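Local coordinates for protein endoglucanase (Clostridium thermocellum, PDB 2C4X) that supplies the C-terminal PKD domain and CBM44 module of a probable cellulase, the module recognising xyloglucan and beta-glucan chains, at residues 170-175 / 211-216. The protein carries 1 engineered substitution. Numbering follows the deposited sequence.
Sequences IWIPSG and DWNEIT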
# COMPACT_ATOMS: atom_id res chain seq x y z
N ILE A 170 1.79 4.14 -9.11
CA ILE A 170 2.08 4.81 -10.37
C ILE A 170 1.32 4.12 -11.50
O ILE A 170 1.51 2.93 -11.74
CB ILE A 170 3.62 4.82 -10.68
CG1 ILE A 170 4.42 5.29 -9.46
CG2 ILE A 170 3.94 5.70 -11.90
CD1 ILE A 170 5.93 5.03 -9.54
N TRP A 171 0.47 4.87 -12.18
CA TRP A 171 -0.26 4.37 -13.35
C TRP A 171 0.59 4.65 -14.58
O TRP A 171 0.82 5.80 -14.94
CB TRP A 171 -1.62 5.07 -13.46
CG TRP A 171 -2.63 4.36 -14.33
CD1 TRP A 171 -3.58 3.47 -13.92
CD2 TRP A 171 -2.79 4.49 -15.76
NE1 TRP A 171 -4.32 3.03 -15.00
CE2 TRP A 171 -3.86 3.64 -16.14
CE3 TRP A 171 -2.13 5.23 -16.75
CZ2 TRP A 171 -4.29 3.52 -17.47
CZ3 TRP A 171 -2.56 5.11 -18.07
CH2 TRP A 171 -3.63 4.26 -18.42
N ILE A 172 1.07 3.59 -15.22
CA ILE A 172 1.97 3.72 -16.36
C ILE A 172 1.26 3.30 -17.65
O ILE A 172 0.73 2.19 -17.72
CB ILE A 172 3.26 2.90 -16.13
CG1 ILE A 172 3.97 3.39 -14.85
CG2 ILE A 172 4.20 2.97 -17.34
CD1 ILE A 172 4.84 2.35 -14.17
N PRO A 173 1.24 4.19 -18.67
CA PRO A 173 0.55 3.89 -19.93
C PRO A 173 1.39 3.05 -20.88
O PRO A 173 2.63 3.04 -20.79
CB PRO A 173 0.30 5.27 -20.53
CG PRO A 173 1.51 6.07 -20.08
CD PRO A 173 1.86 5.53 -18.71
N SER A 174 0.72 2.35 -21.80
CA SER A 174 1.39 1.54 -22.82
C SER A 174 1.73 2.38 -24.05
O SER A 174 1.14 3.44 -24.28
CB SER A 174 0.50 0.37 -23.22
OG SER A 174 -0.76 0.83 -23.66
N GLY A 175 2.68 1.89 -24.84
CA GLY A 175 3.12 2.57 -26.06
C GLY A 175 3.82 3.89 -25.81
O GLY A 175 3.78 4.79 -26.65
N ASP A 211 -2.19 0.37 -16.04
CA ASP A 211 -2.61 -0.13 -14.73
C ASP A 211 -1.79 0.53 -13.62
O ASP A 211 -0.74 1.12 -13.87
CB ASP A 211 -2.43 -1.65 -14.67
CG ASP A 211 -3.44 -2.33 -13.74
OD1 ASP A 211 -4.23 -1.62 -13.08
OD2 ASP A 211 -3.43 -3.58 -13.69
N TRP A 212 -2.30 0.42 -12.40
CA TRP A 212 -1.59 0.91 -11.23
C TRP A 212 -0.48 -0.05 -10.83
O TRP A 212 -0.70 -1.26 -10.72
CB TRP A 212 -2.56 1.13 -10.06
CG TRP A 212 -3.43 2.34 -10.23
CD1 TRP A 212 -4.76 2.36 -10.58
CD2 TRP A 212 -3.04 3.71 -10.06
NE1 TRP A 212 -5.21 3.66 -10.64
CE2 TRP A 212 -4.18 4.51 -10.32
CE3 TRP A 212 -1.84 4.34 -9.71
CZ2 TRP A 212 -4.15 5.90 -10.24
CZ3 TRP A 212 -1.82 5.73 -9.63
CH2 TRP A 212 -2.97 6.49 -9.90
N ASN A 213 0.71 0.52 -10.62
CA ASN A 213 1.86 -0.23 -10.16
C ASN A 213 2.25 0.22 -8.76
O ASN A 213 2.51 1.41 -8.54
CB ASN A 213 3.06 -0.04 -11.10
CG ASN A 213 2.84 -0.68 -12.45
OD1 ASN A 213 3.37 -1.75 -12.73
ND2 ASN A 213 2.05 -0.03 -13.30
N GLU A 214 2.29 -0.73 -7.84
CA GLU A 214 2.70 -0.45 -6.48
C GLU A 214 4.18 -0.79 -6.34
O GLU A 214 4.58 -1.94 -6.47
CB GLU A 214 1.83 -1.24 -5.50
CG GLU A 214 2.00 -0.84 -4.05
CD GLU A 214 0.86 -1.32 -3.17
OE1 GLU A 214 1.12 -2.21 -2.32
OE2 GLU A 214 -0.28 -0.83 -3.34
N ILE A 215 4.99 0.24 -6.11
CA ILE A 215 6.45 0.11 -6.02
C ILE A 215 6.93 0.66 -4.68
O ILE A 215 6.61 1.79 -4.31
CB ILE A 215 7.17 0.84 -7.20
CG1 ILE A 215 6.62 0.37 -8.55
CG2 ILE A 215 8.68 0.63 -7.14
CD1 ILE A 215 6.95 1.31 -9.72
N THR A 216 7.69 -0.15 -3.94
CA THR A 216 8.24 0.29 -2.67
C THR A 216 9.70 0.72 -2.78
O THR A 216 10.42 0.32 -3.70
CB THR A 216 8.12 -0.76 -1.55
OG1 THR A 216 8.93 -1.90 -1.87
CG2 THR A 216 6.66 -1.20 -1.34
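W171 and W212 meet as a T-shaped pair: the edge of the W171 indole, led by CD1, points at the face of W212, with ring planes inclined at 75° and the centroids of the five-membered rings 4.7 Å apart. Turned away from the backbone N (chi1 -162°), the W171 indole brings CD1 over the W212 face, and the backbone N of D211 sits over one face of W171, toward its rim. W171 CB, placed by the strand backbone, makes a CH-pi contact 3.8 Å from the centroid of the W212 six-membered ring. In this non-hydrogen-bonded pair W171 CA and W212 CA lie 4.3 Å apart and both CB atoms leave from the same face of the sheet, so one indole edge can reach the other's face. Next to it, I170 and N213 form a hydrogen-bonded pair: I170 N gives to N213 O at 2.9 Å, and N213 N to I170 O at 2.8 Å. These strands are antiparallel neighbours in one sheet of the CBM44 beta-sandwich, with 211-218 at its edge. On the face turned to the other sheet, branched aliphatics fill the core: I170 CD1 touches I215 CD1 at 3.9 Å, and both isoleucines pack on P183. N213 places a polar group among them; its ND2 gives to K208 O and, weakly, to I170 O. From outside the two strands, F132 meets W212 edge-to-face and K130 makes a cation-pi contact with W171; W212 also packs on D248, a ligand of the bound calcium ion.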